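Local atomic coordinates of transaminase (Arthrobacter sp., PDB entry 5G2P), a protein that probably transfers amino groups between amines and carbonyl compounds with pyridoxal-5'-phosphate as cofactor, as an S-selective omega-transaminase of aminotransferase class III. Residues A124-L129 against G150-A155; T236-G241 against S268-T273; V264-D269 against Y287-D292. All blocks are in the same frame, centred on the assembly; numbering follows the deposited sequence.

Contact 1: A124-L129 against G150-A155; sequences AVETAL and GWTGGA. With PLP (pyridoxal-5'-phosphate), chain H.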
# COMPACT_ATOMS: atom_id res chain seq x y z
N ALA B 124 -11.52 -19.47 1.09
CA ALA B 124 -10.48 -20.43 1.53
C ALA B 124 -9.06 -19.83 1.35
O ALA B 124 -8.22 -19.95 2.25
CB ALA B 124 -10.63 -21.76 0.78
N VAL B 125 -8.81 -19.22 0.19
CA VAL B 125 -7.51 -18.57 -0.10
C VAL B 125 -7.29 -17.38 0.85
O VAL B 125 -6.21 -17.22 1.41
CB VAL B 125 -7.39 -18.12 -1.58
CG1 VAL B 125 -6.20 -17.19 -1.77
CG2 VAL B 125 -7.30 -19.35 -2.52
N GLU B 126 -8.32 -16.54 1.05
CA GLU B 126 -8.23 -15.46 2.05
C GLU B 126 -7.81 -16.02 3.41
O GLU B 126 -6.96 -15.47 4.07
CB GLU B 126 -9.59 -14.74 2.22
CG GLU B 126 -10.08 -14.06 0.94
CD GLU B 126 -9.51 -12.66 0.73
OE1 GLU B 126 -8.94 -12.09 1.69
OE2 GLU B 126 -9.69 -12.11 -0.39
N THR B 127 -8.41 -17.13 3.81
CA THR B 127 -8.11 -17.73 5.11
C THR B 127 -6.65 -18.24 5.19
O THR B 127 -5.99 -18.06 6.21
CB THR B 127 -9.10 -18.88 5.38
OG1 THR B 127 -10.42 -18.35 5.30
CG2 THR B 127 -8.90 -19.50 6.78
N ALA B 128 -6.17 -18.86 4.13
CA ALA B 128 -4.80 -19.39 4.07
C ALA B 128 -3.76 -18.27 4.14
O ALA B 128 -2.70 -18.41 4.80
CB ALA B 128 -4.63 -20.21 2.77
N LEU B 129 -4.02 -17.19 3.41
CA LEU B 129 -3.12 -16.02 3.43
C LEU B 129 -3.04 -15.41 4.84
O LEU B 129 -1.95 -15.03 5.27
CB LEU B 129 -3.59 -14.92 2.45
CG LEU B 129 -3.56 -15.25 0.93
CD1 LEU B 129 -4.27 -14.14 0.16
CD2 LEU B 129 -2.12 -15.51 0.41
N GLY B 150 -8.47 -16.59 -7.08
CA GLY B 150 -9.77 -16.05 -6.67
C GLY B 150 -9.92 -14.56 -6.93
O GLY B 150 -9.04 -13.92 -7.50
N TRP B 151 -11.06 -14.01 -6.51
CA TRP B 151 -11.46 -12.66 -6.93
C TRP B 151 -11.64 -11.65 -5.79
O TRP B 151 -11.62 -10.44 -6.04
CB TRP B 151 -12.75 -12.72 -7.78
CG TRP B 151 -13.91 -13.14 -6.95
CD1 TRP B 151 -14.30 -14.43 -6.66
CD2 TRP B 151 -14.80 -12.28 -6.25
NE1 TRP B 151 -15.40 -14.41 -5.84
CE2 TRP B 151 -15.73 -13.10 -5.56
CE3 TRP B 151 -14.91 -10.88 -6.11
CZ2 TRP B 151 -16.76 -12.58 -4.77
CZ3 TRP B 151 -15.92 -10.35 -5.31
CH2 TRP B 151 -16.84 -11.21 -4.65
N THR B 152 -11.81 -12.11 -4.54
CA THR B 152 -11.94 -11.17 -3.39
C THR B 152 -10.61 -10.46 -3.10
O THR B 152 -9.58 -10.93 -3.56
CB THR B 152 -12.46 -11.89 -2.14
OG1 THR B 152 -11.67 -13.07 -1.90
CG2 THR B 152 -13.91 -12.30 -2.40
N GLY B 153 -10.65 -9.34 -2.38
CA GLY B 153 -9.48 -8.46 -2.21
C GLY B 153 -8.11 -9.11 -1.99
O GLY B 153 -7.16 -8.81 -2.73
N GLY B 154 -8.01 -10.02 -1.02
CA GLY B 154 -6.72 -10.72 -0.72
C GLY B 154 -6.35 -11.80 -1.75
O GLY B 154 -5.18 -11.91 -2.22
N ALA B 155 -7.33 -12.59 -2.15
CA ALA B 155 -7.11 -13.61 -3.16
C ALA B 155 -6.76 -12.95 -4.50
O ALA B 155 -5.98 -13.51 -5.28
CB ALA B 155 -8.35 -14.48 -3.31
N1 PLP H . -8.24 -20.85 -6.64
C2 PLP H . -8.24 -21.61 -7.77
C2A PLP H . -7.03 -22.40 -8.19
C3 PLP H . -9.44 -21.63 -8.63
O3 PLP H . -9.53 -22.38 -9.77
C4 PLP H . -10.62 -20.86 -8.20
C4A PLP H . -11.84 -21.05 -9.11
C5 PLP H . -10.49 -20.05 -6.94
C6 PLP H . -9.29 -20.09 -6.23
C5A PLP H . -11.59 -19.19 -6.40
O4P PLP H . -12.68 -19.97 -5.94
P PLP H . -14.16 -19.31 -5.99
O1P PLP H . -15.01 -20.41 -5.43
O2P PLP H . -14.18 -18.06 -5.13
O3P PLP H . -14.50 -19.00 -7.45

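Contact 2: T236-G241 against S268-T273; sequences TEVSQG and SDEVLT. With PLP (pyridoxal-5'-phosphate), chain H.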
# COMPACT_ATOMS: atom_id res chain seq x y z
N THR B 236 0.88 -21.52 -4.75
CA THR B 236 0.97 -22.01 -6.12
C THR B 236 -0.32 -22.71 -6.54
O THR B 236 -1.15 -23.04 -5.70
CB THR B 236 2.12 -23.02 -6.35
OG1 THR B 236 1.81 -24.27 -5.70
CG2 THR B 236 3.46 -22.47 -5.88
N GLU B 237 -0.49 -22.91 -7.84
CA GLU B 237 -1.39 -23.94 -8.34
C GLU B 237 -0.45 -25.02 -8.90
O GLU B 237 0.42 -24.72 -9.70
CB GLU B 237 -2.29 -23.43 -9.48
CG GLU B 237 -3.00 -22.11 -9.23
CD GLU B 237 -3.83 -21.70 -10.44
OE1 GLU B 237 -4.86 -22.36 -10.72
OE2 GLU B 237 -3.40 -20.76 -11.13
N VAL B 238 -0.64 -26.26 -8.50
CA VAL B 238 0.16 -27.37 -9.01
C VAL B 238 0.07 -27.47 -10.56
O VAL B 238 1.05 -27.80 -11.24
CB VAL B 238 -0.25 -28.67 -8.25
CG1 VAL B 238 0.07 -29.93 -9.01
CG2 VAL B 238 0.42 -28.67 -6.88
N SER B 239 -1.10 -27.12 -11.09
CA SER B 239 -1.32 -26.97 -12.53
C SER B 239 -2.20 -25.74 -12.59
O SER B 239 -3.29 -25.72 -11.98
CB SER B 239 -2.09 -28.19 -13.12
OG SER B 239 -2.68 -27.90 -14.38
N GLN B 240 -1.75 -24.73 -13.33
CA GLN B 240 -2.50 -23.47 -13.42
C GLN B 240 -3.86 -23.70 -14.08
O GLN B 240 -3.95 -24.26 -15.20
CB GLN B 240 -1.67 -22.44 -14.17
CG GLN B 240 -0.56 -21.84 -13.34
CD GLN B 240 0.23 -20.79 -14.09
OE1 GLN B 240 0.48 -20.96 -15.29
NE2 GLN B 240 0.64 -19.72 -13.42
N GLY B 241 -4.93 -23.32 -13.38
CA GLY B 241 -6.29 -23.68 -13.80
C GLY B 241 -6.85 -22.75 -14.88
O GLY B 241 -6.86 -23.11 -16.09
N SER B 268 -0.51 -24.99 -1.22
CA SER B 268 -0.95 -25.54 -2.49
C SER B 268 -2.41 -25.12 -2.64
O SER B 268 -3.25 -25.57 -1.88
CB SER B 268 -0.88 -27.07 -2.52
OG SER B 268 -1.15 -27.53 -3.85
N ASP B 269 -2.70 -24.29 -3.62
CA ASP B 269 -4.08 -23.89 -3.85
C ASP B 269 -4.70 -25.00 -4.69
O ASP B 269 -4.52 -25.04 -5.91
CB ASP B 269 -4.15 -22.53 -4.56
CG ASP B 269 -5.58 -22.11 -4.87
OD1 ASP B 269 -6.53 -22.87 -4.57
OD2 ASP B 269 -5.76 -21.00 -5.40
N GLU B 270 -5.40 -25.90 -4.00
CA GLU B 270 -6.07 -27.07 -4.60
C GLU B 270 -7.56 -26.85 -4.88
O GLU B 270 -8.30 -27.81 -5.07
CB GLU B 270 -5.91 -28.31 -3.70
CG GLU B 270 -4.44 -28.72 -3.47
CD GLU B 270 -3.89 -29.63 -4.58
OE1 GLU B 270 -4.70 -30.13 -5.40
OE2 GLU B 270 -2.65 -29.88 -4.62
N VAL B 271 -8.00 -25.61 -4.93
CA VAL B 271 -9.42 -25.33 -5.22
C VAL B 271 -9.90 -26.07 -6.48
O VAL B 271 -10.94 -26.71 -6.46
CB VAL B 271 -9.72 -23.80 -5.27
CG1 VAL B 271 -11.12 -23.52 -5.85
CG2 VAL B 271 -9.66 -23.23 -3.84
N LEU B 272 -9.11 -26.00 -7.56
CA LEU B 272 -9.46 -26.69 -8.79
C LEU B 272 -8.87 -28.12 -8.88
O LEU B 272 -9.59 -29.08 -9.25
CB LEU B 272 -9.09 -25.86 -10.00
CG LEU B 272 -9.56 -26.36 -11.39
CD1 LEU B 272 -10.17 -25.20 -12.19
CD2 LEU B 272 -8.36 -26.90 -12.13
N THR B 273 -7.58 -28.27 -8.58
CA THR B 273 -6.94 -29.58 -8.74
C THR B 273 -7.33 -30.59 -7.66
O THR B 273 -7.02 -31.76 -7.79
CB THR B 273 -5.39 -29.45 -8.79
OG1 THR B 273 -4.94 -28.72 -7.64
CG2 THR B 273 -4.94 -28.71 -10.06
N1 PLP H . -8.24 -20.85 -6.64
C2 PLP H . -8.24 -21.61 -7.77
C2A PLP H . -7.03 -22.40 -8.19
C3 PLP H . -9.44 -21.63 -8.63
O3 PLP H . -9.53 -22.38 -9.77
C4 PLP H . -10.62 -20.86 -8.20
C4A PLP H . -11.84 -21.05 -9.11
C5 PLP H . -10.49 -20.05 -6.94
C6 PLP H . -9.29 -20.09 -6.23
C5A PLP H . -11.59 -19.19 -6.40
O4P PLP H . -12.68 -19.97 -5.94
P PLP H . -14.16 -19.31 -5.99
O1P PLP H . -15.01 -20.41 -5.43
O2P PLP H . -14.18 -18.06 -5.13
O3P PLP H . -14.50 -19.00 -7.45
O HOH W 1 -2.83 -26.93 -7.01

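Contact 3: V264-D269 against Y287-D292; sequences VLWISD and YGVQPD. With PLP (pyridoxal-5'-phosphate), chain H.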
# COMPACT_ATOMS: atom_id res chain seq x y z
N VAL B 264 10.20 -20.78 4.49
CA VAL B 264 8.98 -20.15 3.95
C VAL B 264 7.88 -21.23 3.78
O VAL B 264 8.19 -22.36 3.44
CB VAL B 264 9.35 -19.43 2.63
CG1 VAL B 264 8.15 -19.00 1.82
CG2 VAL B 264 10.25 -18.22 2.94
N LEU B 265 6.62 -20.90 4.06
CA LEU B 265 5.54 -21.88 3.87
C LEU B 265 5.20 -22.13 2.41
O LEU B 265 5.45 -21.26 1.56
CB LEU B 265 4.26 -21.46 4.60
CG LEU B 265 4.36 -21.21 6.11
CD1 LEU B 265 3.00 -20.81 6.68
CD2 LEU B 265 4.87 -22.47 6.79
N TRP B 266 4.66 -23.31 2.12
CA TRP B 266 4.05 -23.57 0.82
C TRP B 266 2.57 -23.86 0.95
O TRP B 266 2.14 -24.81 1.64
CB TRP B 266 4.76 -24.71 0.08
CG TRP B 266 4.08 -25.09 -1.23
CD1 TRP B 266 3.51 -24.23 -2.16
CD2 TRP B 266 3.92 -26.41 -1.74
NE1 TRP B 266 2.99 -24.96 -3.21
CE2 TRP B 266 3.23 -26.30 -2.98
CE3 TRP B 266 4.30 -27.68 -1.28
CZ2 TRP B 266 2.89 -27.42 -3.75
CZ3 TRP B 266 3.96 -28.80 -2.04
CH2 TRP B 266 3.26 -28.66 -3.27
N ILE B 267 1.79 -23.02 0.25
CA ILE B 267 0.33 -23.19 0.16
C ILE B 267 0.05 -23.77 -1.19
O ILE B 267 0.33 -23.13 -2.21
CB ILE B 267 -0.40 -21.84 0.25
CG1 ILE B 267 -0.14 -21.14 1.59
CG2 ILE B 267 -1.92 -22.03 0.02
CD1 ILE B 267 -0.39 -19.64 1.52
N SER B 268 -0.51 -24.99 -1.22
CA SER B 268 -0.95 -25.54 -2.49
C SER B 268 -2.41 -25.12 -2.64
O SER B 268 -3.25 -25.57 -1.88
CB SER B 268 -0.88 -27.07 -2.52
OG SER B 268 -1.15 -27.53 -3.85
N ASP B 269 -2.70 -24.29 -3.62
CA ASP B 269 -4.08 -23.89 -3.85
C ASP B 269 -4.70 -25.00 -4.69
O ASP B 269 -4.52 -25.04 -5.91
CB ASP B 269 -4.15 -22.53 -4.56
CG ASP B 269 -5.58 -22.11 -4.87
OD1 ASP B 269 -6.53 -22.87 -4.57
OD2 ASP B 269 -5.76 -21.00 -5.40
N TYR B 287 3.56 -35.57 -7.07
CA TYR B 287 4.93 -35.05 -7.01
C TYR B 287 5.79 -35.46 -5.81
O TYR B 287 6.91 -35.00 -5.69
CB TYR B 287 4.93 -33.51 -7.17
CG TYR B 287 4.31 -33.09 -8.50
CD1 TYR B 287 5.01 -33.26 -9.69
CD2 TYR B 287 2.99 -32.63 -8.57
CE1 TYR B 287 4.46 -32.94 -10.91
CE2 TYR B 287 2.42 -32.32 -9.80
CZ TYR B 287 3.16 -32.47 -10.96
OH TYR B 287 2.63 -32.17 -12.17
N GLY B 288 5.26 -36.27 -4.91
CA GLY B 288 6.04 -36.81 -3.80
C GLY B 288 6.37 -35.82 -2.70
O GLY B 288 7.36 -35.99 -1.98
N VAL B 289 5.55 -34.78 -2.57
CA VAL B 289 5.77 -33.70 -1.62
C VAL B 289 4.51 -33.51 -0.77
O VAL B 289 3.46 -34.10 -1.05
CB VAL B 289 6.07 -32.36 -2.32
CG1 VAL B 289 7.35 -32.43 -3.14
CG2 VAL B 289 4.90 -31.94 -3.21
N GLN B 290 4.62 -32.67 0.24
CA GLN B 290 3.49 -32.34 1.09
C GLN B 290 3.53 -30.84 1.39
O GLN B 290 4.58 -30.31 1.73
CB GLN B 290 3.55 -33.19 2.38
CG GLN B 290 3.55 -34.71 2.14
CD GLN B 290 3.58 -35.53 3.44
OE1 GLN B 290 3.26 -36.73 3.45
NE2 GLN B 290 3.97 -34.89 4.54
N PRO B 291 2.38 -30.13 1.24
CA PRO B 291 2.40 -28.68 1.50
C PRO B 291 2.20 -28.38 2.99
O PRO B 291 1.97 -29.30 3.76
CB PRO B 291 1.22 -28.17 0.68
CG PRO B 291 0.23 -29.28 0.78
CD PRO B 291 1.07 -30.56 0.72
N ASP B 292 2.30 -27.11 3.39
CA ASP B 292 1.97 -26.66 4.74
C ASP B 292 0.49 -26.37 4.91
O ASP B 292 -0.07 -26.54 5.98
CB ASP B 292 2.80 -25.42 5.03
CG ASP B 292 4.29 -25.71 4.96
OD1 ASP B 292 4.78 -26.45 5.85
OD2 ASP B 292 4.93 -25.29 4.00
N1 PLP H . -8.24 -20.85 -6.64
C2 PLP H . -8.24 -21.61 -7.77
C2A PLP H . -7.03 -22.40 -8.19
C3 PLP H . -9.44 -21.63 -8.63
O3 PLP H . -9.53 -22.38 -9.77
C4 PLP H . -10.62 -20.86 -8.20
C4A PLP H . -11.84 -21.05 -9.11
C5 PLP H . -10.49 -20.05 -6.94
C6 PLP H . -9.29 -20.09 -6.23
C5A PLP H . -11.59 -19.19 -6.40
O4P PLP H . -12.68 -19.97 -5.94
P PLP H . -14.16 -19.31 -5.99
O1P PLP H . -15.01 -20.41 -5.43
O2P PLP H . -14.18 -18.06 -5.13
O3P PLP H . -14.50 -19.00 -7.45

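Contact 1: A124-L129 against G150-A155
Glu126 sends its CG away from the carbonyl carbon (chi1 -61°) and then bends sharply at chi2 (-85°), which carries its carboxylate to the start of helix 153-157. On the other side Thr152 turns its OG1 between the backbone N and the carbonyl carbon (chi1 50°), facing that carboxylate. The hydroxyl donates to Glu126 OE2, with Thr152 OG1 and Glu126 OE2 2.7 Å apart. It arrives on the anti side of the oxygen, not far from the carboxylate plane. Ala155 N reaches the same Glu126 OE2 at 3.0 Å, but from above that plane. Gly154 N lies 2.8 Å from Glu126 OE2, in a bent and weak bond. One buried oxygen thus takes two sound bonds and a weak third. Thr152 holds the N-cap position of helix 153-157, yet its side chain makes no capping bond. The carboxylate of Glu126, from helix 121-136, receives the first-turn amides instead. The positive end of the helix dipole would probably favour its charged form. This is a subunit interface of a class III aminotransferase: the other oxygen, Glu126 OE1, accepts from Gly153 N of the second subunit. Gly154 lies close to the carboxylate, with Gly154 CA 3.6 Å from Glu126 OE1. Val125 CG1 makes an apolar contact with Ala155 CB at 3.8 Å. The methyl Leu129 CD1 lies against a backbone carbonyl, 3.4 Å from Gly154 O. The loop before the helix borders the cofactor, where Gly150 CA approaches PLP C5A at 3.6 Å.

Contact 2: T236-G241 against S268-T273
The PLP site of this class III aminotransferase, a fold type I PLP-dependent enzyme, is built here on the C-terminal ends of two neighbouring parallel strands, 231-236 and 265-269. Thr236 and Ser268 form a parallel bridge. Asp269 N donates to Thr236 O at 2.9 Å. Beyond it the chains part, and a water joins them. It accepts from Val238 N and donates to both Asp269 O and Thr273 OG1. The Asp269 side chain projects with CG opposite its backbone N (chi1 178°), toward the pyridine nitrogen. Asp269 OD2 lies 2.8 Å from PLP N1, like the aspartate that meets the pyridine nitrogen in other fold type I enzymes. Asp269 OD1 accepts from Val271 N at 3.1 Å, an Asx turn. Thr295 also bonds OD1 and His149 bonds OD2, so both oxygens are held in place. Val271 lies against the cofactor ring, its CB 3.6 Å from PLP N1. The Glu270 carboxylate takes Ser268 OG on OE2 and Thr273 OG1 on OE1, and OE1 also accepts from Gly283 N. From the other segment, Val238 CG2 rests on Ser268 OG at 3.6 Å. Glu237 reaches out along an extended chain to the cofactor methyl. Glu237 OE2 accepts from Tyr148 N. Glu237 OE1 stands 3.3 Å from PLP C2A and accepts from Gly241 N at 2.8 Å, which meets it 45° out of the carboxylate plane.

Contact 3: V264-D269 against Y287-D292
Asp292 OD2 is gripped by two groups: Trp266 N donates to it, and Arg256 of helix 251-262 forms a salt bridge with it. The bond from Trp266 N to Asp292 OD2 is short, 2.7 Å, and almost straight at 172°. It uses the anti lone pair of the carboxylate oxygen. Asp292 N returns a bond to Trp266 O at 2.9 Å. The backbone of Trp266 is therefore bound at both its N-H and its C=O by one aspartate. The pairing lies in the large PLP-binding domain of this fold type I enzyme, just before strand 293-296 begins. Asp292 CG points away from its own carbonyl carbon (chi1 -61°), which brings the carboxylate up to the strand. Leu265 lies against the same group, with Leu265 CD2 3.8 Å from Asp292 CG. The Trp266 indole extends over the incoming loop. Pro291 CB sits over one face of its six-membered ring in a CH-pi contact, 4.0 Å from the ring centroid. Val289 CG2 meets the ring at its edge, 3.5 Å from Trp266 CZ3. Further along, Pro291 CB touches Ser268 CB at 4.0 Å. The indole Trp266 NE1 bonds Thr236 OG1 on the adjacent strand. The 287-292 loop leads directly into strand 293-296, which runs parallel to strand 265-269 as its neighbour in the central sheet; helix 251-262 packs on Trp266 and Val289, while helix 121-136 packs on Leu265.

From the N terminus, contact 1 first closes the 20-residue excursion from helix 121-136 through strand 140-144 to helix 153-157. It is complete before the others begin. Contact 2 next joins the end of strand 231-236 to that of strand 265-269, closing the crossover through helix 251-262. Contact 3 starts on this same strand before contact 2 is finished, and closes the loop that returns to strand 293-296. The two overlap at Ser268 and Asp269 without nesting. Contact 1 meets both where Val125 packs against Asp269, and contact 3 also where Ala128 packs against Ile267. Together they tie helices 121-136 and 153-157 to three adjacent strands of the central sheet, with PLP at the end of strand 265-269.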